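Local coordinates for apoptosis regulator ced-9 (PDB 1OHU), which restrains programmed cell death in the nematode by sequestering the caspase activator CED-4, which it releases when EGL-1 binds, at residues L11-F16 with L137-R142; N145-K148 with S153-D156. The protein carries 3 engineered substitutions. All blocks are in the same frame, centred on the assembly; numbering follows the deposited sequence.

Contact 1: L11-F16 with L137-R142; sequences LDIEGF and LFIKTR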
# COMPACT_ATOMS: atom_id res chain seq x y z
N LEU A 11 -1.32 13.87 6.03
CA LEU A 11 -1.67 12.80 5.11
C LEU A 11 -0.60 12.46 4.07
O LEU A 11 -0.91 11.87 3.04
CB LEU A 11 -2.98 13.13 4.40
CG LEU A 11 -4.19 13.38 5.30
CD1 LEU A 11 -5.40 13.73 4.45
CD2 LEU A 11 -4.46 12.15 6.15
N ASP A 12 0.65 12.84 4.33
CA ASP A 12 1.70 12.53 3.36
C ASP A 12 1.62 11.05 3.03
O ASP A 12 1.38 10.22 3.90
CB ASP A 12 3.09 12.84 3.93
CG ASP A 12 3.35 14.33 4.04
OD1 ASP A 12 3.01 15.07 3.09
OD2 ASP A 12 3.89 14.76 5.08
N ILE A 13 1.80 10.73 1.75
CA ILE A 13 1.73 9.36 1.31
C ILE A 13 2.67 8.44 2.10
O ILE A 13 2.30 7.31 2.40
CB ILE A 13 2.02 9.27 -0.22
CG1 ILE A 13 0.73 8.90 -0.95
CG2 ILE A 13 3.13 8.27 -0.52
CD1 ILE A 13 0.03 7.67 -0.43
N GLU A 14 3.86 8.92 2.44
CA GLU A 14 4.80 8.10 3.19
C GLU A 14 4.19 7.53 4.45
O GLU A 14 4.48 6.38 4.83
CB GLU A 14 6.05 8.89 3.58
CG GLU A 14 6.96 9.19 2.40
CD GLU A 14 6.38 10.24 1.48
OE1 GLU A 14 6.88 10.36 0.34
OE2 GLU A 14 5.45 10.97 1.90
N GLY A 15 3.35 8.33 5.11
CA GLY A 15 2.71 7.88 6.33
C GLY A 15 1.86 6.65 6.13
O GLY A 15 1.87 5.75 6.97
N PHE A 16 1.13 6.59 5.03
CA PHE A 16 0.29 5.43 4.75
C PHE A 16 1.14 4.21 4.41
O PHE A 16 0.89 3.11 4.90
CB PHE A 16 -0.66 5.70 3.58
CG PHE A 16 -1.72 6.73 3.87
CD1 PHE A 16 -1.41 8.09 3.88
CD2 PHE A 16 -3.04 6.34 4.12
CE1 PHE A 16 -2.39 9.04 4.15
CE2 PHE A 16 -4.03 7.28 4.39
CZ PHE A 16 -3.71 8.64 4.40
N LEU A 137 6.62 7.05 -3.98
CA LEU A 137 6.89 7.91 -5.12
C LEU A 137 5.88 7.68 -6.25
O LEU A 137 5.30 8.62 -6.78
CB LEU A 137 8.32 7.63 -5.61
CG LEU A 137 8.96 8.52 -6.67
CD1 LEU A 137 10.45 8.18 -6.78
CD2 LEU A 137 8.26 8.32 -8.01
N PHE A 138 5.67 6.42 -6.61
CA PHE A 138 4.74 6.09 -7.68
C PHE A 138 3.36 6.69 -7.41
O PHE A 138 2.75 7.28 -8.31
CB PHE A 138 4.64 4.56 -7.81
CG PHE A 138 3.90 4.10 -9.03
CD1 PHE A 138 2.51 3.99 -9.02
CD2 PHE A 138 4.59 3.74 -10.18
CE1 PHE A 138 1.82 3.53 -10.14
CE2 PHE A 138 3.92 3.27 -11.30
CZ PHE A 138 2.53 3.17 -11.29
N ILE A 139 2.89 6.57 -6.18
CA ILE A 139 1.59 7.08 -5.77
C ILE A 139 1.54 8.60 -5.70
O ILE A 139 0.52 9.21 -6.03
CB ILE A 139 1.16 6.50 -4.41
CG1 ILE A 139 1.07 4.98 -4.50
CG2 ILE A 139 -0.18 7.08 -3.99
CD1 ILE A 139 0.56 4.32 -3.23
N LYS A 140 2.63 9.21 -5.24
CA LYS A 140 2.73 10.66 -5.12
C LYS A 140 2.44 11.34 -6.45
O LYS A 140 1.57 12.21 -6.55
CB LYS A 140 4.15 11.04 -4.70
CG LYS A 140 4.39 11.11 -3.23
CD LYS A 140 5.80 11.58 -3.00
CE LYS A 140 5.99 12.11 -1.61
NZ LYS A 140 7.40 12.45 -1.37
N THR A 141 3.22 10.96 -7.46
CA THR A 141 3.09 11.51 -8.80
C THR A 141 1.64 11.40 -9.27
O THR A 141 0.94 12.41 -9.40
CB THR A 141 3.98 10.73 -9.78
OG1 THR A 141 5.29 10.59 -9.23
CG2 THR A 141 4.05 11.45 -11.11
N ARG A 142 1.20 10.17 -9.51
CA ARG A 142 -0.15 9.90 -9.98
C ARG A 142 -1.22 10.69 -9.23
O ARG A 142 -2.18 11.15 -9.84
CB ARG A 142 -0.45 8.40 -9.85
CG ARG A 142 0.61 7.47 -10.43
CD ARG A 142 0.72 7.62 -11.93
NE ARG A 142 1.75 6.77 -12.52
CZ ARG A 142 3.02 6.73 -12.13
NH1 ARG A 142 3.88 5.93 -12.75
NH2 ARG A 142 3.44 7.48 -11.12
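The first turn of the predicted BH4 motif packs here against helix 128-144, with Ile-13 reaching across to Ile-139 and Lys-140. CD1 of Ile-13 lies 3.6 Å from CG2 of Ile-139, and CG1 of Ile-13 touches the same methyl, so one branch of Ile-139 takes up the end of the longer arm of Ile-13. The two side chains meet nearly at right angles. In Ile-139, CG2 stands anti to the backbone N and faces Ile-13, while CG1 lies anti to the carbonyl carbon, beside the backbone N. Beyond the pair, Ile-139 also packs on Leu-104 and Ile-108 of helix 101-118, which ties the BH4 helix 13-27 through helix 128-144 to the interior of the all-helical Bcl-2 fold, the part of the longer protein that this chain comprises. The other methyl of Ile-13, CG2, rests 4.1 Å from CG of Lys-140, at the root of that long side chain. From there Lys-140 runs extended to its amino group, passing across the end of Glu-14. At this more exposed margin, OE1 of Glu-14 and NZ of Lys-140 are 2.8 Å apart in a salt bridge, although the position of OE1 is less certain because it crowds CE of the same lysine in the model. Glu-14 gets there by a bend at chi2 (73°), which folds its carboxylate back toward the lysine.

Contact 2: N145-K148 with S153-D156; sequences NNWK and SWDD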
# COMPACT_ATOMS: atom_id res chain seq x y z
N ASN A 145 -0.93 15.10 -9.69
CA ASN A 145 -1.41 15.57 -10.98
C ASN A 145 -2.68 14.92 -11.52
O ASN A 145 -3.13 15.26 -12.61
CB ASN A 145 -0.29 15.43 -12.01
N ASN A 146 -3.28 13.99 -10.77
CA ASN A 146 -4.47 13.33 -11.28
C ASN A 146 -5.70 13.32 -10.36
O ASN A 146 -6.79 12.95 -10.79
CB ASN A 146 -4.13 11.89 -11.66
CG ASN A 146 -5.06 11.33 -12.71
OD1 ASN A 146 -5.08 10.12 -12.96
ND2 ASN A 146 -5.83 12.20 -13.35
N TRP A 147 -5.53 13.73 -9.11
CA TRP A 147 -6.64 13.74 -8.17
C TRP A 147 -7.54 14.96 -8.23
O TRP A 147 -8.76 14.85 -8.10
CB TRP A 147 -6.11 13.54 -6.74
CG TRP A 147 -6.13 12.10 -6.32
CD1 TRP A 147 -5.95 11.01 -7.12
CD2 TRP A 147 -6.32 11.60 -4.99
NE1 TRP A 147 -6.02 9.85 -6.37
CE2 TRP A 147 -6.25 10.19 -5.06
CE3 TRP A 147 -6.55 12.20 -3.74
CZ2 TRP A 147 -6.40 9.37 -3.94
CZ3 TRP A 147 -6.70 11.38 -2.62
CH2 TRP A 147 -6.62 9.98 -2.73
N LYS A 148 -6.95 16.14 -8.44
CA LYS A 148 -7.75 17.36 -8.52
C LYS A 148 -8.76 17.27 -9.66
O LYS A 148 -9.96 17.50 -9.47
CB LYS A 148 -6.83 18.57 -8.72
N SER A 153 -10.29 12.58 -3.37
CA SER A 153 -9.62 13.15 -2.22
C SER A 153 -9.63 12.13 -1.09
O SER A 153 -10.21 11.05 -1.22
CB SER A 153 -10.32 14.44 -1.77
OG SER A 153 -11.65 14.17 -1.35
N TRP A 154 -8.99 12.47 0.03
CA TRP A 154 -8.94 11.57 1.17
C TRP A 154 -10.27 11.53 1.92
O TRP A 154 -10.61 10.52 2.53
CB TRP A 154 -7.82 11.98 2.13
CG TRP A 154 -6.46 11.60 1.63
CD1 TRP A 154 -5.45 12.44 1.26
CD2 TRP A 154 -5.96 10.27 1.44
NE1 TRP A 154 -4.36 11.72 0.84
CE2 TRP A 154 -4.64 10.38 0.94
CE3 TRP A 154 -6.50 8.99 1.63
CZ2 TRP A 154 -3.85 9.27 0.63
CZ3 TRP A 154 -5.71 7.87 1.33
CH2 TRP A 154 -4.40 8.02 0.83
N ASP A 155 -11.01 12.63 1.87
CA ASP A 155 -12.31 12.71 2.54
C ASP A 155 -13.26 11.79 1.79
O ASP A 155 -13.95 10.97 2.39
CB ASP A 155 -12.82 14.14 2.50
CG ASP A 155 -11.84 15.12 3.10
OD1 ASP A 155 -11.64 15.08 4.34
OD2 ASP A 155 -11.26 15.93 2.34
N ASP A 156 -13.27 11.94 0.47
CA ASP A 156 -14.11 11.12 -0.39
C ASP A 156 -13.69 9.67 -0.17
O ASP A 156 -14.50 8.74 -0.27
CB ASP A 156 -13.90 11.53 -1.84
CG ASP A 156 -15.01 11.07 -2.75
OD1 ASP A 156 -15.20 9.84 -2.88
OD2 ASP A 156 -15.69 11.93 -3.34
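Trp-147 and the Ser-153/Trp-154 pair meet within the BH2 motif inferred for this Bcl-2 family protein, where the short, weakly bonded helix 147-150 is followed, after a brief link, by helix 154-172. The aromatic interaction is T-shaped: the edge of the Trp-147 six-membered ring is directed at a face of the Trp-154 five-membered ring, with centroids 5.2 Å apart and planes at 60°. CH2 of Trp-147 sits over the middle of the Trp-154 indole, 4.2 Å from CE2 of Trp-154. Van der Waals contact with the main chain is closer. CZ3 of Trp-147 approaches C of Ser-153 to 3.4 Å, and CE3 lies 3.6 Å from CA of Ser-153, so the indole bears on the peptide that leads into the second helix. Replacing Trp-147 by an alanine would probably leave a gap beside this peptide and take from the Trp-154 face the ring edge that Trp-147 turns to it. Polar bonds fix the surroundings. Trp-147 NE1 is buried but satisfied by a hydrogen bond to Met-99 O, which helps set the rotation of the indole. The Trp-154 backbone N binds Asp-5 OD2, and Ser-153 N is bonded to Tyr-101 OH. Ser-153 itself occupies the N-cap of helix 154-172: its OG, turned beside both the backbone N and the carbonyl carbon (chi1 63°), accepts a weak but nearly straight bond from Asp-156 N, 3.3 Å long.

How the contacts relate
Both contacts involve aliphatic or aromatic side chains that are buried, but contact 1 continues to a charged, more exposed margin, whereas contact 2 is buried at all but its serine. Contact 1 brings together helices distant in sequence, 13-27 and 128-144; contact 2 joins two consecutive helices, 147-150 and 154-172, just after helix 128-144 ends. Branched methyls and a salt bridge serve the first, indole rings and a helix cap the second. The two meet directly at Trp-154, which stacks on Phe-16 and packs against Leu-11, with CD1 of Leu-11 and CD1 of Trp-154 3.4 Å apart. Leu-104 of helix 101-118 touches Ile-139, Trp-147 and Trp-154 alike.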